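Long-range contacts in malate dehydrogenase (Picrophilus torridus, PDB 4BGV), which probably catalyses the reversible, NAD-dependent oxidation of malate to oxaloacetate, a step of the tricarboxylic acid cycle: residues Val80-Leu85 and Val121-Pro126; Gly149-Ser154 and Arg251-Ala256; Thr155-Phe160 and Asp208-Arg213; Cys255-Thr260 and Val276-Gly281. All coordinates share one frame; numbering follows the deposited sequence.

Contact 1 (Val80-Leu85 and Val121-Pro126); sequences VVTAGL and VVVTNP
Val81 pairs with Val122, and Val80 with Val121, in the parallel sheet of a Rossmann fold, where helix 93-114 makes the beta-alpha-beta crossover between the two strands. The tight part runs from these pairs through Val123 and Thr124. Val81 N donates to Val121 O at 2.9 Å, while Val81 O accepts from Val123 N, also at 2.9 Å and in the carbonyl plane, with a weak second bond from Thr124 N. Compact beta-branched valines suit strands sandwiched between helices: Val81 and Val122 point to the face covered by helices 93-114 and 127-138, Val80 and Val121 to the face covered by helix 232-246. On the latter side the Val80 and Val123 side chains meet at a slant, CG1 of Val80, anti to the backbone N (chi1 -177°), lying 3.9 Å from CG2 of Val123. Buried Thr124 donates through OG1 to Ala83 O, modelled at 2.4 Å, so short that the exact length is doubtful.

Only Gly84, Leu85 and Asn125 open toward solvent; Asn125, with Val123 and Thr124, probably helps to bind NAD. Glycine suits position Gly84 because a beta carbon there would press on Ala83 O and lie 2.7 Å from Thr124 CG2.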
loop_
_atom_site.group_PDB
_atom_site.type_symbol
_atom_site.label_atom_id
_atom_site.label_comp_id
_atom_site.label_asym_id
_atom_site.label_seq_id
_atom_site.Cartn_x
_atom_site.Cartn_y
_atom_site.Cartn_z
ATOM N N VAL A 80 -20.198 6.500 10.734
ATOM C CA VAL A 80 -19.450 6.086 11.907
ATOM C C VAL A 80 -19.802 7.042 13.046
ATOM O O VAL A 80 -19.587 8.254 12.935
ATOM C CB VAL A 80 -17.925 6.170 11.639
ATOM C CG1 VAL A 80 -17.148 5.672 12.848
ATOM C CG2 VAL A 80 -17.556 5.366 10.393
ATOM N N VAL A 81 -20.345 6.507 14.136
ATOM C CA VAL A 81 -20.748 7.348 15.258
ATOM C C VAL A 81 -19.683 7.359 16.359
ATOM O O VAL A 81 -19.499 6.364 17.065
ATOM C CB VAL A 81 -22.114 6.890 15.827
ATOM C CG1 VAL A 81 -22.563 7.791 16.994
ATOM C CG2 VAL A 81 -23.171 6.889 14.722
ATOM N N THR A 82 -18.983 8.484 16.509
ATOM C CA THR A 82 -17.960 8.607 17.547
ATOM C C THR A 82 -18.277 9.769 18.473
ATOM O O THR A 82 -17.423 10.214 19.222
ATOM C CB THR A 82 -16.552 8.868 16.969
ATOM O OG1 THR A 82 -16.451 10.230 16.529
ATOM C CG2 THR A 82 -16.267 7.954 15.801
ATOM N N ALA A 83 -19.507 10.254 18.411
ATOM C CA ALA A 83 -19.931 11.361 19.246
ATOM C C ALA A 83 -20.165 10.815 20.650
ATOM O O ALA A 83 -20.439 9.636 20.822
ATOM C CB ALA A 83 -21.203 11.981 18.687
ATOM N N GLY A 84 -20.046 11.657 21.658
ATOM C CA GLY A 84 -20.235 11.178 23.009
ATOM C C GLY A 84 -19.129 11.648 23.921
ATOM O O GLY A 84 -18.104 12.148 23.462
ATOM N N LEU A 85 -19.334 11.462 25.219
ATOM C CA LEU A 85 -18.482 12.084 26.218
ATOM C C LEU A 85 -17.726 11.053 27.050
ATOM O O LEU A 85 -17.971 9.848 26.947
ATOM C CB LEU A 85 -19.344 12.971 27.123
ATOM C CG LEU A 85 -18.683 14.110 27.899
ATOM C CD1 LEU A 85 -17.657 14.814 27.026
ATOM C CD2 LEU A 85 -19.732 15.098 28.398
ATOM N N VAL A 121 -21.759 2.155 11.909
ATOM C CA VAL A 121 -20.731 1.591 12.793
ATOM C C VAL A 121 -20.649 2.475 14.030
ATOM O O VAL A 121 -20.214 3.631 13.958
ATOM C CB VAL A 121 -19.348 1.512 12.102
ATOM C CG1 VAL A 121 -18.265 1.112 13.110
ATOM C CG2 VAL A 121 -19.394 0.499 10.933
ATOM N N VAL A 122 -21.086 1.930 15.164
ATOM C CA VAL A 122 -21.171 2.703 16.400
ATOM C C VAL A 122 -19.934 2.461 17.254
ATOM O O VAL A 122 -19.580 1.319 17.516
ATOM C CB VAL A 122 -22.449 2.334 17.199
ATOM C CG1 VAL A 122 -22.579 3.203 18.446
ATOM C CG2 VAL A 122 -23.675 2.499 16.315
ATOM N N VAL A 123 -19.289 3.548 17.685
ATOM C CA VAL A 123 -18.012 3.483 18.396
ATOM C C VAL A 123 -18.134 3.891 19.862
ATOM O O VAL A 123 -17.441 3.356 20.724
ATOM C CB VAL A 123 -16.985 4.416 17.730
ATOM C CG1 VAL A 123 -15.688 4.537 18.570
ATOM C CG2 VAL A 123 -16.698 3.954 16.291
ATOM N N THR A 124 -18.997 4.859 20.128
ATOM C CA THR A 124 -19.236 5.352 21.487
ATOM C C THR A 124 -19.393 4.206 22.509
ATOM O O THR A 124 -20.220 3.313 22.330
ATOM C CB THR A 124 -20.492 6.257 21.493
ATOM O OG1 THR A 124 -20.398 7.224 20.429
ATOM C CG2 THR A 124 -20.638 6.987 22.826
ATOM N N ASN A 125 -18.587 4.223 23.567
ATOM C CA ASN A 125 -18.547 3.121 24.539
ATOM C C ASN A 125 -19.593 3.264 25.666
ATOM O O ASN A 125 -19.857 4.368 26.127
ATOM C CB ASN A 125 -17.123 2.992 25.113
ATOM C CG ASN A 125 -17.009 1.937 26.211
ATOM O OD1 ASN A 125 -16.849 0.744 25.938
ATOM N ND2 ASN A 125 -17.067 2.380 27.466
ATOM N N PRO A 126 -20.215 2.147 26.092
ATOM C CA PRO A 126 -20.083 0.791 25.546
ATOM C C PRO A 126 -20.889 0.652 24.263
ATOM O O PRO A 126 -22.089 0.932 24.243
ATOM C CB PRO A 126 -20.682 -0.084 26.644
ATOM C CG PRO A 126 -21.712 0.794 27.284
ATOM C CD PRO A 126 -21.145 2.190 27.235
#

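Contact 2 (Gly149-Ser154 and Arg251-Ala256)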
loop_
_atom_site.group_PDB
_atom_site.type_symbol
_atom_site.label_atom_id
_atom_site.label_comp_id
_atom_site.label_asym_id
_atom_site.label_seq_id
_atom_site.Cartn_x
_atom_site.Cartn_y
_atom_site.Cartn_z
ATOM N N GLY A 149 -16.003 -3.421 19.072
ATOM C CA GLY A 149 -15.672 -4.098 20.307
ATOM C C GLY A 149 -14.479 -4.986 20.061
ATOM O O GLY A 149 -13.331 -4.587 20.301
ATOM N N GLY A 150 -14.757 -6.179 19.551
ATOM C CA GLY A 150 -13.736 -7.190 19.334
ATOM C C GLY A 150 -12.607 -6.778 18.399
ATOM O O GLY A 150 -11.497 -7.284 18.525
ATOM N N SER A 151 -12.869 -5.889 17.443
ATOM C CA SER A 151 -11.817 -5.495 16.517
ATOM C C SER A 151 -10.660 -4.875 17.293
ATOM O O SER A 151 -9.484 -5.109 16.989
ATOM C CB SER A 151 -12.333 -4.502 15.457
ATOM O OG SER A 151 -11.309 -4.245 14.500
ATOM N N LEU A 152 -11.008 -4.093 18.310
ATOM C CA LEU A 152 -10.017 -3.395 19.126
ATOM C C LEU A 152 -9.401 -4.308 20.191
ATOM O O LEU A 152 -8.186 -4.329 20.365
ATOM C CB LEU A 152 -10.632 -2.164 19.782
ATOM C CG LEU A 152 -9.733 -1.385 20.754
ATOM C CD1 LEU A 152 -8.448 -0.904 20.061
ATOM C CD2 LEU A 152 -10.505 -0.205 21.345
ATOM N N ASP A 153 -10.227 -5.064 20.905
ATOM C CA ASP A 153 -9.668 -5.957 21.914
ATOM C C ASP A 153 -8.739 -6.972 21.266
ATOM O O ASP A 153 -7.698 -7.308 21.828
ATOM C CB ASP A 153 -10.762 -6.668 22.719
ATOM C CG ASP A 153 -11.555 -5.708 23.576
ATOM O OD1 ASP A 153 -10.941 -4.750 24.108
ATOM O OD2 ASP A 153 -12.784 -5.910 23.720
ATOM N N SER A 154 -9.112 -7.451 20.080
ATOM C CA SER A 154 -8.302 -8.479 19.433
ATOM C C SER A 154 -6.983 -7.909 18.943
ATOM O O SER A 154 -5.960 -8.595 19.004
ATOM C CB SER A 154 -9.046 -9.199 18.297
ATOM O OG SER A 154 -9.263 -8.338 17.204
ATOM N N ARG A 251 -15.144 -9.694 5.906
ATOM C CA ARG A 251 -14.295 -9.934 7.071
ATOM C C ARG A 251 -15.124 -10.655 8.126
ATOM O O ARG A 251 -16.339 -10.426 8.239
ATOM C CB ARG A 251 -13.804 -8.611 7.685
ATOM C CG ARG A 251 -12.906 -7.748 6.782
ATOM C CD ARG A 251 -11.587 -8.440 6.416
ATOM N NE ARG A 251 -10.933 -9.060 7.565
ATOM C CZ ARG A 251 -10.071 -8.443 8.367
ATOM N NH1 ARG A 251 -9.763 -7.163 8.168
ATOM N NH2 ARG A 251 -9.534 -9.107 9.389
ATOM N N VAL A 252 -14.457 -11.480 8.922
ATOM C CA VAL A 252 -15.086 -12.130 10.063
ATOM C C VAL A 252 -14.390 -11.630 11.317
ATOM O O VAL A 252 -13.259 -12.023 11.627
ATOM C CB VAL A 252 -15.016 -13.672 9.972
ATOM C CG1 VAL A 252 -15.613 -14.313 11.233
ATOM C CG2 VAL A 252 -15.756 -14.152 8.727
ATOM N N ILE A 253 -15.080 -10.740 12.012
ATOM C CA ILE A 253 -14.551 -10.027 13.177
ATOM C C ILE A 253 -15.661 -9.949 14.233
ATOM O O ILE A 253 -16.834 -9.727 13.895
ATOM C CB ILE A 253 -14.137 -8.582 12.792
ATOM C CG1 ILE A 253 -13.071 -8.586 11.688
ATOM C CG2 ILE A 253 -13.622 -7.791 14.011
ATOM C CD1 ILE A 253 -12.839 -7.182 11.091
ATOM N N PRO A 254 -15.309 -10.140 15.514
ATOM C CA PRO A 254 -16.328 -9.964 16.555
ATOM C C PRO A 254 -16.738 -8.504 16.678
ATOM O O PRO A 254 -15.883 -7.632 16.829
ATOM C CB PRO A 254 -15.614 -10.409 17.843
ATOM C CG PRO A 254 -14.401 -11.141 17.389
ATOM C CD PRO A 254 -14.012 -10.556 16.068
ATOM N N CYS A 255 -18.038 -8.249 16.598
ATOM C CA CYS A 255 -18.576 -6.893 16.739
ATOM C C CYS A 255 -19.868 -6.990 17.523
ATOM O O CYS A 255 -20.479 -8.049 17.582
ATOM C CB CYS A 255 -18.910 -6.296 15.369
ATOM S SG CYS A 255 -17.547 -6.297 14.189
ATOM N N ALA A 256 -20.310 -5.873 18.085
ATOM C CA ALA A 256 -21.615 -5.852 18.736
ATOM C C ALA A 256 -22.679 -5.975 17.648
ATOM O O ALA A 256 -22.725 -5.181 16.701
ATOM C CB ALA A 256 -21.794 -4.579 19.533
HETATM O O HOH W 1 -15.432 -4.884 16.675
#
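Gly150 and Pro254 meet backbone to ring, the CB of Pro254 lying 4.0 Å from the CA of Gly150. Glycine suits this place, since a beta carbon on it would point at the strand and come within 2.5 Å of Pro254 CB. One residue further on, Ser151 presents its CB to the CG2 branch of Ile253 at 3.8 Å. Its hydroxyl lies anti to the backbone N (chi1 -174°) and bonds to Ser237 O, leaving the methylene to face the isoleucine. The other end of Ile253 turns back along its own strand, where CD1 sits 4.0 Å above the centre of the Arg251 guanidinium plane.

A water joins the two backbones: it accepts from Gly149 N and Ser151 N and donates to Pro254 O at 2.8 Å, linking the N-cap and first-turn N-H groups to the strand carbonyl. Within that turn Ser154 OG and Ser154 N reach Gly150 O from opposite faces of its plane, the hydroxyl at 2.8 Å. Asp153 bonds to His180, the probable proton acceptor, in the Asp-His pair of this superfamily, while Arg251 makes a salt bridge to Asp171 of the second subunit.

Helix 150-165 thus starts against strand 251-259, the short segments' axes 112° apart, with helix 232-246 packed on Ser151 and Cys255.

Contact 3 (Thr155-Phe160 and Asp208-Arg213); sequences TRFRTF and DEIVKR
Phe160 and Arg213 stack across two helices that run roughly antiparallel, 144° apart, in the alpha/beta C-terminal domain. The apolar contacts come from one branch each of Ile210 and Val211. Ile210 CG2 wedges between the two phenylalanines, 3.6 Å from Phe160 CB and equally near Phe157 CE1. The Val211 side chain runs beside that of Phe157 in the same direction, with Val211 CG2 3.7 Å from Phe157 CZ. Branched residues suit these sites because their stubby methyls reach the aromatic groups without long, flexible chains.

The stacking contact is made by Arg213, whose chain runs extended across the Phe160 ring, its guanidinium nearly parallel to the ring at 11° between planes. Its NH2 also forms a salt bridge to Glu220, which probably helps to keep the group flat against the aromatic face. A leucine in place of Phe160 would probably leave the guanidinium without its flat partner and freer to turn.

Arg156, a probable substrate-binding residue, is tied through NE to Glu48 of the third subunit. Its carbonyl O lies 3.2 Å above one face of the Phe160 ring, offset toward the edge; over the opposite face Arg213 CD makes a CH-pi contact, 3.6 Å from the ring centroid and 9° off the normal.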
loop_
_atom_site.group_PDB
_atom_site.type_symbol
_atom_site.label_atom_id
_atom_site.label_comp_id
_atom_site.label_asym_id
_atom_site.label_seq_id
_atom_site.Cartn_x
_atom_site.Cartn_y
_atom_site.Cartn_z
ATOM N N THR A 155 -6.970 -6.662 18.474
ATOM C CA THR A 155 -5.714 -6.081 18.016
ATOM C C THR A 155 -4.749 -5.907 19.178
ATOM O O THR A 155 -3.563 -6.128 19.043
ATOM C CB THR A 155 -5.907 -4.726 17.332
ATOM O OG1 THR A 155 -7.227 -4.644 16.793
ATOM C CG2 THR A 155 -4.898 -4.584 16.222
ATOM N N ARG A 156 -5.276 -5.519 20.343
ATOM C CA ARG A 156 -4.418 -5.381 21.528
ATOM C C ARG A 156 -3.874 -6.748 21.953
ATOM O O ARG A 156 -2.673 -6.915 22.157
ATOM C CB ARG A 156 -5.168 -4.708 22.691
ATOM C CG ARG A 156 -5.547 -3.246 22.406
ATOM C CD ARG A 156 -5.773 -2.479 23.713
ATOM N NE ARG A 156 -5.972 -1.046 23.485
ATOM C CZ ARG A 156 -7.122 -0.403 23.686
ATOM N NH1 ARG A 156 -8.188 -1.059 24.146
ATOM N NH2 ARG A 156 -7.203 0.903 23.431
ATOM N N PHE A 157 -4.770 -7.724 22.057
ATOM C CA PHE A 157 -4.432 -9.089 22.487
ATOM C C PHE A 157 -3.341 -9.641 21.538
ATOM O O PHE A 157 -2.353 -10.225 21.974
ATOM C CB PHE A 157 -5.732 -9.922 22.426
ATOM C CG PHE A 157 -5.712 -11.230 23.199
ATOM C CD1 PHE A 157 -4.554 -11.755 23.739
ATOM C CD2 PHE A 157 -6.901 -11.935 23.374
ATOM C CE1 PHE A 157 -4.570 -12.963 24.432
ATOM C CE2 PHE A 157 -6.924 -13.160 24.074
ATOM C CZ PHE A 157 -5.760 -13.661 24.608
ATOM N N ARG A 158 -3.509 -9.431 20.239
ATOM C CA ARG A 158 -2.515 -9.897 19.264
ATOM C C ARG A 158 -1.154 -9.200 19.421
ATOM O O ARG A 158 -0.101 -9.821 19.262
ATOM C CB ARG A 158 -3.014 -9.679 17.833
ATOM C CG ARG A 158 -4.165 -10.598 17.430
ATOM C CD ARG A 158 -4.765 -10.127 16.083
ATOM N NE ARG A 158 -3.848 -10.340 14.968
ATOM C CZ ARG A 158 -4.051 -9.871 13.740
ATOM N NH1 ARG A 158 -5.139 -9.155 13.489
ATOM N NH2 ARG A 158 -3.166 -10.113 12.769
ATOM N N THR A 159 -1.184 -7.902 19.690
ATOM C CA THR A 159 0.062 -7.157 19.894
ATOM C C THR A 159 0.852 -7.766 21.059
ATOM O O THR A 159 2.052 -8.027 20.935
ATOM C CB THR A 159 -0.219 -5.674 20.192
ATOM O OG1 THR A 159 -0.927 -5.093 19.085
ATOM C CG2 THR A 159 1.083 -4.910 20.434
ATOM N N PHE A 160 0.162 -8.019 22.175
ATOM C CA PHE A 160 0.799 -8.530 23.387
ATOM C C PHE A 160 1.367 -9.939 23.171
ATOM O O PHE A 160 2.493 -10.256 23.611
ATOM C CB PHE A 160 -0.189 -8.534 24.564
ATOM C CG PHE A 160 -0.844 -7.190 24.836
ATOM C CD1 PHE A 160 -0.176 -5.996 24.578
ATOM C CD2 PHE A 160 -2.130 -7.132 25.368
ATOM C CE1 PHE A 160 -0.787 -4.759 24.839
ATOM C CE2 PHE A 160 -2.751 -5.903 25.626
ATOM C CZ PHE A 160 -2.076 -4.713 25.361
ATOM N N ASP A 208 -2.694 -15.721 31.116
ATOM C CA ASP A 208 -3.609 -14.997 31.990
ATOM C C ASP A 208 -3.198 -13.529 32.136
ATOM O O ASP A 208 -4.053 -12.643 32.187
ATOM C CB ASP A 208 -3.718 -15.673 33.361
ATOM C CG ASP A 208 -4.442 -17.004 33.288
ATOM O OD1 ASP A 208 -5.075 -17.277 32.246
ATOM O OD2 ASP A 208 -4.392 -17.769 34.270
ATOM N N GLU A 209 -1.894 -13.272 32.211
ATOM C CA GLU A 209 -1.384 -11.904 32.306
ATOM C C GLU A 209 -1.774 -11.090 31.082
ATOM O O GLU A 209 -2.170 -9.926 31.183
ATOM C CB GLU A 209 0.142 -11.908 32.439
ATOM C CG GLU A 209 0.666 -12.491 33.737
ATOM C CD GLU A 209 2.189 -12.516 33.792
ATOM O OE1 GLU A 209 2.831 -12.118 32.798
ATOM O OE2 GLU A 209 2.751 -12.928 34.828
ATOM N N ILE A 210 -1.649 -11.715 29.921
ATOM C CA ILE A 210 -1.933 -11.053 28.658
ATOM C C ILE A 210 -3.442 -10.824 28.483
ATOM O O ILE A 210 -3.867 -9.781 27.982
ATOM C CB ILE A 210 -1.318 -11.841 27.495
ATOM C CG1 ILE A 210 0.212 -11.711 27.553
ATOM C CG2 ILE A 210 -1.867 -11.353 26.142
ATOM C CD1 ILE A 210 0.961 -12.510 26.489
ATOM N N VAL A 211 -4.240 -11.791 28.933
ATOM C CA VAL A 211 -5.685 -11.641 28.934
ATOM C C VAL A 211 -6.122 -10.451 29.797
ATOM O O VAL A 211 -6.941 -9.634 29.383
ATOM C CB VAL A 211 -6.361 -12.940 29.371
ATOM C CG1 VAL A 211 -7.830 -12.709 29.689
ATOM C CG2 VAL A 211 -6.184 -14.002 28.263
ATOM N N LYS A 212 -5.555 -10.340 30.996
ATOM C CA LYS A 212 -5.899 -9.237 31.880
ATOM C C LYS A 212 -5.479 -7.879 31.296
ATOM O O LYS A 212 -6.243 -6.911 31.356
ATOM C CB LYS A 212 -5.305 -9.463 33.274
ATOM C CG LYS A 212 -5.765 -8.463 34.319
ATOM C CD LYS A 212 -5.277 -8.843 35.712
ATOM C CE LYS A 212 -6.168 -9.898 36.347
ATOM N NZ LYS A 212 -5.923 -9.995 37.816
ATOM N N ARG A 213 -4.273 -7.800 30.726
ATOM C CA ARG A 213 -3.844 -6.555 30.072
ATOM C C ARG A 213 -4.790 -6.173 28.961
ATOM O O ARG A 213 -5.053 -4.991 28.754
ATOM C CB ARG A 213 -2.423 -6.662 29.516
ATOM C CG ARG A 213 -1.835 -5.338 29.021
ATOM C CD ARG A 213 -0.415 -5.534 28.509
ATOM N NE ARG A 213 0.151 -4.286 28.001
ATOM C CZ ARG A 213 1.315 -4.199 27.367
ATOM N NH1 ARG A 213 2.050 -5.299 27.146
ATOM N NH2 ARG A 213 1.739 -3.013 26.938
#

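Contact 4 (Cys255-Thr260 and Val276-Gly281); sequences CAAYIT and VPIKIG
Cys255 and Val276 form a hydrogen-bonded antiparallel pair, Cys255 N to Val276 O and Val276 N to Cys255 O each 3.0 Å with the donor above the carbonyl plane, and the axes of the two short strand segments lie at 81°. Beyond this pair each strand bonds to other residues of its partner strand, as Ala257 does with Ile274, and side chains meet in the angle between the segments.

Ile278 lies centrally among them. Its chi1 of 59° directs CD1, through CG1, to Cys255 CB at 3.6 Å, while CG2, anti to the carbonyl carbon, meets Ala257 CB at 3.8 Å. Ala257, with only a methyl, suits a place facing so bulky a neighbour. Cys255 turns its SG beside its own backbone N, where Ile280 CD1 approaches SG to 3.7 Å. Farther along, Ile259 and Val276 reach toward each other tip to tip, Ile259 CD1 being 3.8 Å from Val276 CG2. Replacing Ile278 by an alanine would probably open a gap beside Cys255 and Ala257. Lys279 NZ hydrogen-bonds to Leu165 O and Asn166 O of the second subunit.

The pair belongs to the antiparallel sheet of strands 251-259, 272-281 and 284-288. Val276 and Ile278 also pack on Ile288 of the last strand, helix 232-246 touches Cys255 and Ile280, and helix 262-267 touches Ile259 and Val276.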
loop_
_atom_site.group_PDB
_atom_site.type_symbol
_atom_site.label_atom_id
_atom_site.label_comp_id
_atom_site.label_asym_id
_atom_site.label_seq_id
_atom_site.Cartn_x
_atom_site.Cartn_y
_atom_site.Cartn_z
ATOM N N CYS A 255 -18.038 -8.249 16.598
ATOM C CA CYS A 255 -18.576 -6.893 16.739
ATOM C C CYS A 255 -19.868 -6.990 17.523
ATOM O O CYS A 255 -20.479 -8.049 17.582
ATOM C CB CYS A 255 -18.910 -6.296 15.369
ATOM S SG CYS A 255 -17.547 -6.297 14.189
ATOM N N ALA A 256 -20.310 -5.873 18.085
ATOM C CA ALA A 256 -21.615 -5.852 18.736
ATOM C C ALA A 256 -22.679 -5.975 17.648
ATOM O O ALA A 256 -22.725 -5.181 16.701
ATOM C CB ALA A 256 -21.794 -4.579 19.533
ATOM N N ALA A 257 -23.514 -6.994 17.755
ATOM C CA ALA A 257 -24.528 -7.215 16.731
ATOM C C ALA A 257 -25.840 -7.635 17.363
ATOM O O ALA A 257 -25.859 -8.177 18.468
ATOM C CB ALA A 257 -24.061 -8.266 15.721
ATOM N N TYR A 258 -26.930 -7.405 16.636
ATOM C CA TYR A 258 -28.267 -7.686 17.128
ATOM C C TYR A 258 -28.560 -9.181 17.087
ATOM O O TYR A 258 -28.468 -9.798 16.030
ATOM C CB TYR A 258 -29.269 -6.947 16.248
ATOM C CG TYR A 258 -30.668 -6.867 16.795
ATOM C CD1 TYR A 258 -30.940 -6.150 17.956
ATOM C CD2 TYR A 258 -31.728 -7.473 16.135
ATOM C CE1 TYR A 258 -32.231 -6.048 18.448
ATOM C CE2 TYR A 258 -33.022 -7.358 16.614
ATOM C CZ TYR A 258 -33.262 -6.662 17.775
ATOM O OH TYR A 258 -34.542 -6.566 18.261
ATOM N N ILE A 259 -28.920 -9.748 18.236
ATOM C CA ILE A 259 -29.149 -11.190 18.378
ATOM C C ILE A 259 -30.646 -11.499 18.405
ATOM O O ILE A 259 -31.374 -10.966 19.252
ATOM C CB ILE A 259 -28.522 -11.711 19.700
ATOM C CG1 ILE A 259 -27.088 -11.198 19.848
ATOM C CG2 ILE A 259 -28.597 -13.253 19.779
ATOM C CD1 ILE A 259 -26.102 -11.740 18.782
ATOM N N THR A 260 -31.109 -12.328 17.467
ATOM C CA THR A 260 -32.513 -12.740 17.407
ATOM C C THR A 260 -32.653 -14.145 16.875
ATOM O O THR A 260 -31.684 -14.747 16.432
ATOM C CB THR A 260 -33.351 -11.887 16.446
ATOM O OG1 THR A 260 -32.745 -11.881 15.146
ATOM C CG2 THR A 260 -33.492 -10.500 16.952
ATOM N N VAL A 276 -20.316 -10.628 19.130
ATOM C CA VAL A 276 -20.260 -12.000 18.620
ATOM C C VAL A 276 -19.528 -11.992 17.274
ATOM O O VAL A 276 -19.437 -10.942 16.627
ATOM C CB VAL A 276 -21.685 -12.619 18.456
ATOM C CG1 VAL A 276 -22.431 -12.706 19.806
ATOM C CG2 VAL A 276 -22.499 -11.830 17.443
ATOM N N PRO A 277 -19.002 -13.154 16.840
ATOM C CA PRO A 277 -18.321 -13.161 15.536
ATOM C C PRO A 277 -19.296 -12.969 14.388
ATOM O O PRO A 277 -20.290 -13.704 14.288
ATOM C CB PRO A 277 -17.711 -14.573 15.445
ATOM C CG PRO A 277 -17.924 -15.216 16.752
ATOM C CD PRO A 277 -19.018 -14.487 17.469
ATOM N N ILE A 278 -19.030 -11.989 13.527
ATOM C CA ILE A 278 -19.926 -11.736 12.406
ATOM C C ILE A 278 -19.168 -11.646 11.076
ATOM O O ILE A 278 -17.990 -11.290 11.054
ATOM C CB ILE A 278 -20.755 -10.441 12.605
ATOM C CG1 ILE A 278 -19.843 -9.218 12.766
ATOM C CG2 ILE A 278 -21.740 -10.592 13.780
ATOM C CD1 ILE A 278 -20.592 -7.897 12.631
ATOM N N LYS A 279 -19.847 -11.997 9.981
ATOM C CA LYS A 279 -19.343 -11.711 8.636
ATOM C C LYS A 279 -19.867 -10.328 8.238
ATOM O O LYS A 279 -21.072 -10.094 8.255
ATOM C CB LYS A 279 -19.832 -12.762 7.623
ATOM C CG LYS A 279 -19.243 -12.552 6.217
ATOM C CD LYS A 279 -19.964 -13.365 5.128
ATOM C CE LYS A 279 -19.991 -14.840 5.452
ATOM N NZ LYS A 279 -20.443 -15.671 4.280
ATOM N N ILE A 280 -18.961 -9.414 7.900
ATOM C CA ILE A 280 -19.319 -8.028 7.603
ATOM C C ILE A 280 -19.281 -7.779 6.102
ATOM O O ILE A 280 -18.232 -7.909 5.475
ATOM C CB ILE A 280 -18.342 -7.051 8.271
ATOM C CG1 ILE A 280 -18.245 -7.332 9.771
ATOM C CG2 ILE A 280 -18.783 -5.591 8.018
ATOM C CD1 ILE A 280 -17.184 -6.511 10.467
ATOM N N GLY A 281 -20.421 -7.432 5.525
ATOM C CA GLY A 281 -20.482 -7.205 4.091
ATOM C C GLY A 281 -21.264 -5.965 3.729
ATOM O O GLY A 281 -21.602 -5.160 4.612
#

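How the contacts relate
Contact 1 lies in the NAD-binding domain, whereas contacts 2, 3 and 4 belong to the C-terminal one. Those three are buried; contact 1 is only partly so, because its loops open outward. Contacts 2 and 4 are closely coupled: they share Cys255 and Ala256 on strand 251-259, their centres are about 9 Å apart, and both reach the second subunit. Contact 3 continues helix 150-165 outward from contact 2; its centre lies farthest from that of the chain, about 18 Å, against about 7 Å for contact 1. Chemistry follows place: parallel backbone bonding leads into loops that probably bind NAD in contact 1, a water bridges contact 2, aliphatic packing fills contact 4, and in contact 3 a partly exposed arginine lies on a buried aromatic ring.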